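Local atomic coordinates of hypothetical protein YCHN (Escherichia coli, PDB entry 1JX7), a protein that is of unknown function but assembles into a homohexamer, a dimer of trimers, and belongs to the DsrE/DsrF-like family. Residues R23-L28 against E66-Q71; A48-Q53 against R85-L90; N60-L65 against P91-V96. All blocks are in the same frame, centred on the assembly; numbering follows the deposited sequence.

All three contacts are apolar across the gap, but they differ in place. Interaction 1 joins two helices over the parallel sheet and is only partly buried. Interaction 3 uses the first turns of the same helix 61-70 and sets them against the loop leading to strand 96-99. These two touch each other through Glu66 and Ile93. Interaction 2 lies farther out, its centre about 13 Å from the centre of the chain, and pairs two loops. It is nevertheless buried, and a third subunit packs against it. Gln53 bonds back to Ala48 and Leu50 within its own loop, while other polar groups bond outside the two segments. Interactions 2 and 3 are joined by backbone bonding between Gly49 and Ile93.

Interaction 1 of 3, residues R23-L28 against E66-Q71; sequences RLAIAL and EILTAQ
The peptide that links Ala25 to Ile26 is the flat group of this contact, and Leu68 lies over one of its faces. Leu68 CD2 stands 4.0 Å from Ala25 C, almost straight above the plane. The other face of the peptide looks into its own helix. The methyl of Ala25 sits beside one end of the plane and the side chain of Ile26 beside the other. Leu68 reaches both. Its CD1 approaches Ala25 CB at 3.7 Å, and its CG lies 4.0 Å from Ile26 CG1.

Both branches of Ile26 end on Ile67. With chi1 at -60°, CG2 is anti to the backbone N and meets Ile67 CG2 at 4.0 Å. CG1 of Ile26 is anti to the carbonyl carbon and passes Leu68 at an oblique angle. From there CD1 of Ile26 extends to CD1 of Ile67, again at 4.0 Å. The isoleucine side chains cross at about a right angle and touch at both methyl pairs.

The short helical segments approach to 10.1 Å between axes, at 34° to each other. Ile67 forms the more open side, while Ala25 and Leu68 form the buried side.

Helices 17-31 and 61-70 are the connections of successive beta-alpha-beta units and lie on the same side of the parallel sheet. Ala25 and Leu68 both rest on Leu37 of strand 36-41, and Ala25 also reaches Ile6 of strand 3-8. Elsewhere on helix 17-31, Arg23 and Leu24 pack on Leu101 of a second subunit.

Interaction 2 of 3, residues A48-Q53 against R85-L90; sequences AGLRGQ and RGISTL
Leu50 holds CG anti to its carbonyl carbon, with chi1 at -70°, and this helps to swing CD2 toward Leu90. The CB of Leu90 already points across the contact. One methyl of Leu50 does the touching. Its CD2 lies 3.6 Å from Leu90 CD1 and 3.7 Å from Leu90 CB. On Ile87 it is the CG2 branch that meets Leu50, 4.0 Å from Leu50 CD2.

Ile87 and Leu90 are the two ends of a type I beta turn, closed by Leu90 N to Ile87 O. Gly86, just before it, ends the preceding helix in a Schellman motif.

The partner loop is held in shape by Gln53. Its NE2 donates to Leu50 O at 2.8 Å, nearly straight and in the carbonyl plane. The same nitrogen of Gln53, NE2, also reaches Ala48 O at 2.9 Å, but from above that carbonyl. Leu50 packs on Ile87, and Leu90 on Leu90, of a third subunit, and the contact thus borders a subunit interface.

Residues 48-53 run between strand 36-41 and helix 61-70, where Ala48 and Gln53 rest on Ile61. Residues 85-90 follow helix 79-84, to which Ser88 OG bonds at Asp83, and lead toward strand 96-99.

Interaction 3 of 3, residues N60-L65 against P91-V96; sequences NIQQML and PLIDGV
Leu65 and Ile93 form the close, buried part of this contact, together with Val96. Leu65 CD1 lies 4.0 Å from Ile93 CD1, and the two side chains cross at about a right angle. The same Leu65 methyl also faces Val96, with Leu65 CD1 at 4.3 Å from Val96 CG2. One methyl of the helix therefore serves two residues of segment 91-96. The CB atoms of all three residues point across the contact. Leu65 has CG anti to its carbonyl carbon, with chi1 at -83°. The exact place of Ile93 CD1 is uncertain, because the model sets it too near Gln62.

The chain forms a parallel sheet with strand order 4-3-2-1-5 and helices in its crossovers, in a DsrE/DsrF-like protein. Helix 61-70 lies in the crossover from strand 36-41 to strand 75-78. Residues 91-96 lie between helix 79-84 and strand 96-99, after the turn at 87-90. Strand 96-99 is outermost in this chain's sheet. Leu65 and Val96 both rest on Val75 of strand 75-78, and the contact continues down onto the sheet.

The other side is more open. Gln62 is partly exposed there, and its packing on Ile93 is not reliably placed. Gln63, one residue on, points away from the loop and is exposed. Asp94, next to Ile93, is also exposed.

Both partners are also tied to the rest of the chain. Asn60 is at the N-cap position of the helix, and the Tyr13 hydroxyl bonds to Ile61 N in its first turn. The backbone of Ile93 bonds to that of Gly49, which ties the loop to the chain after strand 36-41.

Interaction 1 of 3, residues R23-L28 against E66-Q71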
loop_
_atom_site.group_PDB
_atom_site.type_symbol
_atom_site.label_atom_id
_atom_site.label_comp_id
_atom_site.label_asym_id
_atom_site.label_seq_id
_atom_site.Cartn_x
_atom_site.Cartn_y
_atom_site.Cartn_z
ATOM N N ARG A 23 -3.281 -1.465 19.198
ATOM C CA ARG A 23 -3.019 -0.424 20.172
ATOM C C ARG A 23 -4.345 0.219 20.564
ATOM O O ARG A 23 -4.574 0.502 21.724
ATOM C CB ARG A 23 -2.057 0.613 19.582
ATOM C CG ARG A 23 -1.422 1.491 20.627
ATOM C CD ARG A 23 -0.322 2.359 20.046
ATOM N NE ARG A 23 -0.808 3.323 19.057
ATOM C CZ ARG A 23 -0.033 4.210 18.448
ATOM N NH1 ARG A 23 1.262 4.257 18.732
ATOM N NH2 ARG A 23 -0.541 5.058 17.561
ATOM N N LEU A 24 -5.227 0.424 19.583
ATOM C CA LEU A 24 -6.532 1.030 19.821
ATOM C C LEU A 24 -7.406 0.040 20.591
ATOM O O LEU A 24 -8.188 0.432 21.461
ATOM C CB LEU A 24 -7.208 1.369 18.492
ATOM C CG LEU A 24 -8.299 2.453 18.493
ATOM C CD1 LEU A 24 -8.986 2.462 17.143
ATOM C CD2 LEU A 24 -9.316 2.197 19.560
ATOM N N ALA A 25 -7.269 -1.235 20.261
ATOM C CA ALA A 25 -8.035 -2.301 20.900
ATOM C C ALA A 25 -7.732 -2.410 22.397
ATOM O O ALA A 25 -8.639 -2.488 23.223
ATOM C CB ALA A 25 -7.752 -3.636 20.217
ATOM N N ILE A 26 -6.453 -2.419 22.738
ATOM C CA ILE A 26 -6.023 -2.513 24.124
ATOM C C ILE A 26 -6.511 -1.261 24.846
ATOM O O ILE A 26 -6.842 -1.296 26.037
ATOM C CB ILE A 26 -4.480 -2.610 24.215
ATOM C CG1 ILE A 26 -3.983 -3.865 23.464
ATOM C CG2 ILE A 26 -4.056 -2.637 25.662
ATOM C CD1 ILE A 26 -2.444 -4.004 23.340
ATOM N N ALA A 27 -6.565 -0.147 24.110
ATOM C CA ALA A 27 -6.984 1.125 24.668
ATOM C C ALA A 27 -8.476 1.154 24.943
ATOM O O ALA A 27 -8.913 1.705 25.961
ATOM C CB ALA A 27 -6.616 2.255 23.727
ATOM N N LEU A 28 -9.268 0.581 24.045
ATOM C CA LEU A 28 -10.705 0.570 24.236
ATOM C C LEU A 28 -11.053 -0.186 25.505
ATOM O O LEU A 28 -11.899 0.239 26.293
ATOM C CB LEU A 28 -11.389 -0.067 23.028
ATOM C CG LEU A 28 -11.279 0.821 21.776
ATOM C CD1 LEU A 28 -11.736 0.071 20.544
ATOM C CD2 LEU A 28 -12.086 2.092 21.996
ATOM N N GLU A 66 -1.739 -11.217 23.253
ATOM C CA GLU A 66 -1.863 -11.949 24.496
ATOM C C GLU A 66 -2.526 -11.039 25.523
ATOM O O GLU A 66 -3.329 -11.495 26.354
ATOM C CB GLU A 66 -0.487 -12.419 24.962
ATOM C CG GLU A 66 0.218 -13.210 23.871
ATOM C CD GLU A 66 1.448 -13.945 24.356
ATOM O OE1 GLU A 66 2.289 -13.321 25.048
ATOM O OE2 GLU A 66 1.579 -15.141 24.034
ATOM N N ILE A 67 -2.217 -9.751 25.456
ATOM C CA ILE A 67 -2.817 -8.763 26.346
ATOM C C ILE A 67 -4.329 -8.762 26.113
ATOM O O ILE A 67 -5.115 -8.668 27.052
ATOM C CB ILE A 67 -2.269 -7.336 26.059
ATOM C CG1 ILE A 67 -0.784 -7.264 26.380
ATOM C CG2 ILE A 67 -3.029 -6.311 26.883
ATOM C CD1 ILE A 67 -0.155 -5.937 26.064
ATOM N N LEU A 68 -4.741 -8.871 24.847
ATOM C CA LEU A 68 -6.148 -8.888 24.502
ATOM C C LEU A 68 -6.813 -10.236 24.765
ATOM O O LEU A 68 -7.953 -10.285 25.227
ATOM C CB LEU A 68 -6.344 -8.499 23.038
ATOM C CG LEU A 68 -6.328 -7.018 22.635
ATOM C CD1 LEU A 68 -6.283 -6.900 21.118
ATOM C CD2 LEU A 68 -7.554 -6.309 23.190
ATOM N N THR A 69 -6.127 -11.343 24.490
ATOM C CA THR A 69 -6.755 -12.632 24.725
ATOM C C THR A 69 -6.819 -12.987 26.209
ATOM O O THR A 69 -7.703 -13.739 26.626
ATOM C CB THR A 69 -6.065 -13.796 23.940
ATOM O OG1 THR A 69 -4.778 -14.088 24.500
ATOM C CG2 THR A 69 -5.925 -13.435 22.469
ATOM N N ALA A 70 -5.910 -12.443 27.016
ATOM C CA ALA A 70 -5.922 -12.738 28.459
ATOM C C ALA A 70 -7.206 -12.192 29.098
ATOM O O ALA A 70 -7.690 -12.710 30.111
ATOM C CB ALA A 70 -4.701 -12.127 29.129
ATOM N N GLN A 71 -7.742 -11.139 28.475
ATOM C CA GLN A 71 -8.966 -10.465 28.887
ATOM C C GLN A 71 -10.185 -11.142 28.267
ATOM O O GLN A 71 -11.311 -10.673 28.432
ATOM C CB GLN A 71 -8.966 -9.022 28.381
ATOM C CG GLN A 71 -8.148 -8.032 29.137
ATOM C CD GLN A 71 -8.232 -6.673 28.496
ATOM O OE1 GLN A 71 -7.525 -6.374 27.543
ATOM N NE2 GLN A 71 -9.126 -5.839 29.008
#

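Interaction 2 of 3, residues A48-Q53 against R85-L90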
loop_
_atom_site.group_PDB
_atom_site.type_symbol
_atom_site.label_atom_id
_atom_site.label_comp_id
_atom_site.label_asym_id
_atom_site.label_seq_id
_atom_site.Cartn_x
_atom_site.Cartn_y
_atom_site.Cartn_z
ATOM N N ALA A 48 -0.208 -12.823 11.866
ATOM C CA ALA A 48 -0.001 -12.225 13.188
ATOM C C ALA A 48 -0.346 -13.197 14.326
ATOM O O ALA A 48 0.009 -12.981 15.492
ATOM C CB ALA A 48 -0.848 -10.983 13.310
ATOM N N GLY A 49 -1.051 -14.273 13.980
ATOM C CA GLY A 49 -1.428 -15.236 14.986
ATOM C C GLY A 49 -0.369 -16.287 15.286
ATOM O O GLY A 49 -0.562 -17.113 16.182
ATOM N N LEU A 50 0.745 -16.274 14.561
ATOM C CA LEU A 50 1.770 -17.275 14.820
ATOM C C LEU A 50 2.432 -17.054 16.154
ATOM O O LEU A 50 2.524 -15.929 16.637
ATOM C CB LEU A 50 2.824 -17.280 13.719
ATOM C CG LEU A 50 2.330 -17.827 12.383
ATOM C CD1 LEU A 50 3.455 -17.764 11.376
ATOM C CD2 LEU A 50 1.826 -19.243 12.551
ATOM N N ARG A 51 2.895 -18.150 16.743
ATOM C CA ARG A 51 3.549 -18.093 18.045
ATOM C C ARG A 51 5.057 -17.972 17.836
ATOM O O ARG A 51 5.563 -18.255 16.746
ATOM C CB ARG A 51 3.223 -19.369 18.836
ATOM C CG ARG A 51 3.481 -19.245 20.325
ATOM C CD ARG A 51 3.755 -20.586 20.984
ATOM N NE ARG A 51 2.616 -21.085 21.743
ATOM C CZ ARG A 51 1.425 -21.334 21.218
ATOM N NH1 ARG A 51 1.201 -21.113 19.928
ATOM N NH2 ARG A 51 0.453 -21.816 21.987
ATOM N N GLY A 52 5.771 -17.534 18.870
ATOM C CA GLY A 52 7.217 -17.422 18.783
ATOM C C GLY A 52 7.778 -16.146 18.177
ATOM O O GLY A 52 8.956 -16.087 17.833
ATOM N N GLN A 53 6.933 -15.124 18.041
ATOM C CA GLN A 53 7.375 -13.860 17.481
ATOM C C GLN A 53 8.377 -13.252 18.446
ATOM O O GLN A 53 8.100 -13.098 19.639
ATOM C CB GLN A 53 6.181 -12.914 17.284
ATOM C CG GLN A 53 5.149 -13.476 16.326
ATOM C CD GLN A 53 3.944 -12.577 16.142
ATOM O OE1 GLN A 53 4.075 -11.395 15.822
ATOM N NE2 GLN A 53 2.757 -13.150 16.329
ATOM N N ARG A 85 -2.193 -19.459 3.448
ATOM C CA ARG A 85 -0.840 -19.164 3.897
ATOM C C ARG A 85 -0.214 -20.314 4.710
ATOM O O ARG A 85 0.892 -20.185 5.234
ATOM C CB ARG A 85 -0.840 -17.852 4.690
ATOM C CG ARG A 85 -1.999 -16.939 4.310
ATOM C CD ARG A 85 -1.642 -15.482 4.071
ATOM N NE ARG A 85 -2.800 -14.777 3.508
ATOM C CZ ARG A 85 -2.761 -13.566 2.943
ATOM N NH1 ARG A 85 -1.616 -12.901 2.853
ATOM N NH2 ARG A 85 -3.866 -13.028 2.452
ATOM N N GLY A 86 -0.935 -21.433 4.797
ATOM C CA GLY A 86 -0.442 -22.596 5.514
ATOM C C GLY A 86 -0.237 -22.346 6.984
ATOM O O GLY A 86 0.675 -22.890 7.620
ATOM N N ILE A 87 -1.112 -21.518 7.543
ATOM C CA ILE A 87 -1.038 -21.159 8.946
ATOM C C ILE A 87 -2.122 -21.879 9.735
ATOM O O ILE A 87 -2.061 -21.936 10.963
ATOM C CB ILE A 87 -1.162 -19.640 9.063
ATOM C CG1 ILE A 87 0.161 -19.023 8.618
ATOM C CG2 ILE A 87 -1.554 -19.226 10.460
ATOM C CD1 ILE A 87 0.161 -17.526 8.594
ATOM N N SER A 88 -3.095 -22.450 9.032
ATOM C CA SER A 88 -4.188 -23.168 9.669
ATOM C C SER A 88 -3.745 -24.239 10.670
ATOM O O SER A 88 -4.302 -24.331 11.761
ATOM C CB SER A 88 -5.081 -23.818 8.615
ATOM O OG SER A 88 -5.850 -22.848 7.928
ATOM N N THR A 89 -2.750 -25.043 10.295
ATOM C CA THR A 89 -2.259 -26.120 11.164
ATOM C C THR A 89 -1.087 -25.751 12.076
ATOM O O THR A 89 -0.605 -26.589 12.828
ATOM C CB THR A 89 -1.825 -27.366 10.353
ATOM O OG1 THR A 89 -1.086 -26.951 9.202
ATOM C CG2 THR A 89 -3.038 -28.193 9.934
ATOM N N LEU A 90 -0.627 -24.511 12.014
ATOM C CA LEU A 90 0.480 -24.097 12.845
ATOM C C LEU A 90 -0.004 -23.733 14.240
ATOM O O LEU A 90 -1.203 -23.575 14.473
ATOM C CB LEU A 90 1.208 -22.902 12.222
ATOM C CG LEU A 90 1.863 -23.200 10.875
ATOM C CD1 LEU A 90 2.809 -22.068 10.522
ATOM C CD2 LEU A 90 2.633 -24.508 10.944
#

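Interaction 3 of 3, residues N60-L65 against P91-V96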
loop_
_atom_site.group_PDB
_atom_site.type_symbol
_atom_site.label_atom_id
_atom_site.label_comp_id
_atom_site.label_asym_id
_atom_site.label_seq_id
_atom_site.Cartn_x
_atom_site.Cartn_y
_atom_site.Cartn_z
ATOM N N ASN A 60 5.902 -5.674 19.666
ATOM C CA ASN A 60 5.733 -7.106 19.545
ATOM C C ASN A 60 4.251 -7.462 19.465
ATOM O O ASN A 60 3.551 -7.535 20.475
ATOM C CB ASN A 60 6.372 -7.810 20.730
ATOM C CG ASN A 60 6.417 -9.302 20.556
ATOM O OD1 ASN A 60 7.361 -9.844 19.991
ATOM N ND2 ASN A 60 5.374 -9.977 21.021
ATOM N N ILE A 61 3.790 -7.682 18.241
ATOM C CA ILE A 61 2.412 -8.011 17.969
ATOM C C ILE A 61 1.919 -9.213 18.756
ATOM O O ILE A 61 0.743 -9.275 19.161
ATOM C CB ILE A 61 2.257 -8.200 16.478
ATOM C CG1 ILE A 61 2.297 -6.816 15.823
ATOM C CG2 ILE A 61 0.989 -8.947 16.146
ATOM C CD1 ILE A 61 2.732 -6.826 14.391
ATOM N N GLN A 62 2.811 -10.162 19.009
ATOM C CA GLN A 62 2.409 -11.340 19.760
ATOM C C GLN A 62 1.922 -10.927 21.135
ATOM O O GLN A 62 0.852 -11.344 21.569
ATOM C CB GLN A 62 3.586 -12.285 19.901
ATOM C CG GLN A 62 3.188 -13.721 19.774
ATOM C CD GLN A 62 4.008 -14.627 20.641
ATOM O OE1 GLN A 62 3.779 -14.718 21.842
ATOM N NE2 GLN A 62 4.983 -15.298 20.043
ATOM N N GLN A 63 2.706 -10.094 21.821
ATOM C CA GLN A 63 2.373 -9.614 23.161
ATOM C C GLN A 63 1.065 -8.835 23.205
ATOM O O GLN A 63 0.289 -8.988 24.148
ATOM C CB GLN A 63 3.488 -8.727 23.719
ATOM C CG GLN A 63 3.101 -8.008 25.020
ATOM C CD GLN A 63 4.082 -6.906 25.417
ATOM O OE1 GLN A 63 5.162 -7.172 25.950
ATOM N NE2 GLN A 63 3.709 -5.661 25.150
HETATM N N MSE A 64 0.834 -7.999 22.199
HETATM C CA MSE A 64 -0.384 -7.203 22.139
HETATM C C MSE A 64 -1.623 -8.080 21.992
HETATM O O MSE A 64 -2.714 -7.718 22.429
HETATM C CB MSE A 64 -0.293 -6.179 20.993
HETATM C CG MSE A 64 0.721 -5.068 21.263
HETATM SE SE MSE A 64 0.994 -3.987 19.872
HETATM C CE MSE A 64 1.710 -5.087 18.872
ATOM N N LEU A 65 -1.452 -9.252 21.388
ATOM C CA LEU A 65 -2.566 -10.173 21.222
ATOM C C LEU A 65 -2.806 -10.961 22.507
ATOM O O LEU A 65 -3.931 -11.325 22.818
ATOM C CB LEU A 65 -2.288 -11.136 20.055
ATOM C CG LEU A 65 -2.633 -10.523 18.692
ATOM C CD1 LEU A 65 -2.173 -11.454 17.573
ATOM C CD2 LEU A 65 -4.142 -10.278 18.608
ATOM N N PRO A 91 0.937 -23.632 15.208
ATOM C CA PRO A 91 0.594 -23.281 16.589
ATOM C C PRO A 91 0.261 -21.795 16.666
ATOM O O PRO A 91 1.095 -20.947 16.340
ATOM C CB PRO A 91 1.872 -23.625 17.356
ATOM C CG PRO A 91 2.525 -24.691 16.496
ATOM C CD PRO A 91 2.324 -24.123 15.123
ATOM N N LEU A 92 -0.955 -21.473 17.080
ATOM C CA LEU A 92 -1.357 -20.084 17.196
ATOM C C LEU A 92 -1.207 -19.632 18.627
ATOM O O LEU A 92 -1.189 -20.443 19.538
ATOM C CB LEU A 92 -2.827 -19.888 16.780
ATOM C CG LEU A 92 -3.303 -20.042 15.331
ATOM C CD1 LEU A 92 -2.365 -19.290 14.399
ATOM C CD2 LEU A 92 -3.353 -21.501 14.961
ATOM N N ILE A 93 -1.087 -18.322 18.805
ATOM C CA ILE A 93 -0.979 -17.716 20.134
ATOM C C ILE A 93 -2.256 -18.159 20.838
ATOM O O ILE A 93 -3.280 -18.371 20.190
ATOM C CB ILE A 93 -0.942 -16.179 20.020
ATOM C CG1 ILE A 93 0.208 -15.762 19.097
ATOM C CG2 ILE A 93 -0.792 -15.557 21.391
ATOM C CD1 ILE A 93 0.302 -14.265 18.857
ATOM N N ASP A 94 -2.193 -18.301 22.153
ATOM C CA ASP A 94 -3.344 -18.758 22.925
ATOM C C ASP A 94 -4.744 -18.441 22.408
ATOM O O ASP A 94 -5.231 -19.089 21.484
ATOM C CB ASP A 94 -3.221 -18.291 24.375
ATOM C CG ASP A 94 -2.152 -19.054 25.135
ATOM O OD1 ASP A 94 -2.096 -20.295 24.991
ATOM O OD2 ASP A 94 -1.373 -18.418 25.882
ATOM N N GLY A 95 -5.398 -17.455 23.010
ATOM C CA GLY A 95 -6.753 -17.120 22.604
ATOM C C GLY A 95 -7.042 -16.978 21.121
ATOM O O GLY A 95 -8.199 -16.959 20.720
ATOM N N VAL A 96 -6.004 -16.865 20.293
ATOM C CA VAL A 96 -6.195 -16.709 18.867
ATOM C C VAL A 96 -6.850 -17.939 18.249
ATOM O O VAL A 96 -6.468 -19.060 18.559
ATOM C CB VAL A 96 -4.844 -16.441 18.181
ATOM C CG1 VAL A 96 -4.986 -16.551 16.660
ATOM C CG2 VAL A 96 -4.349 -15.057 18.574
#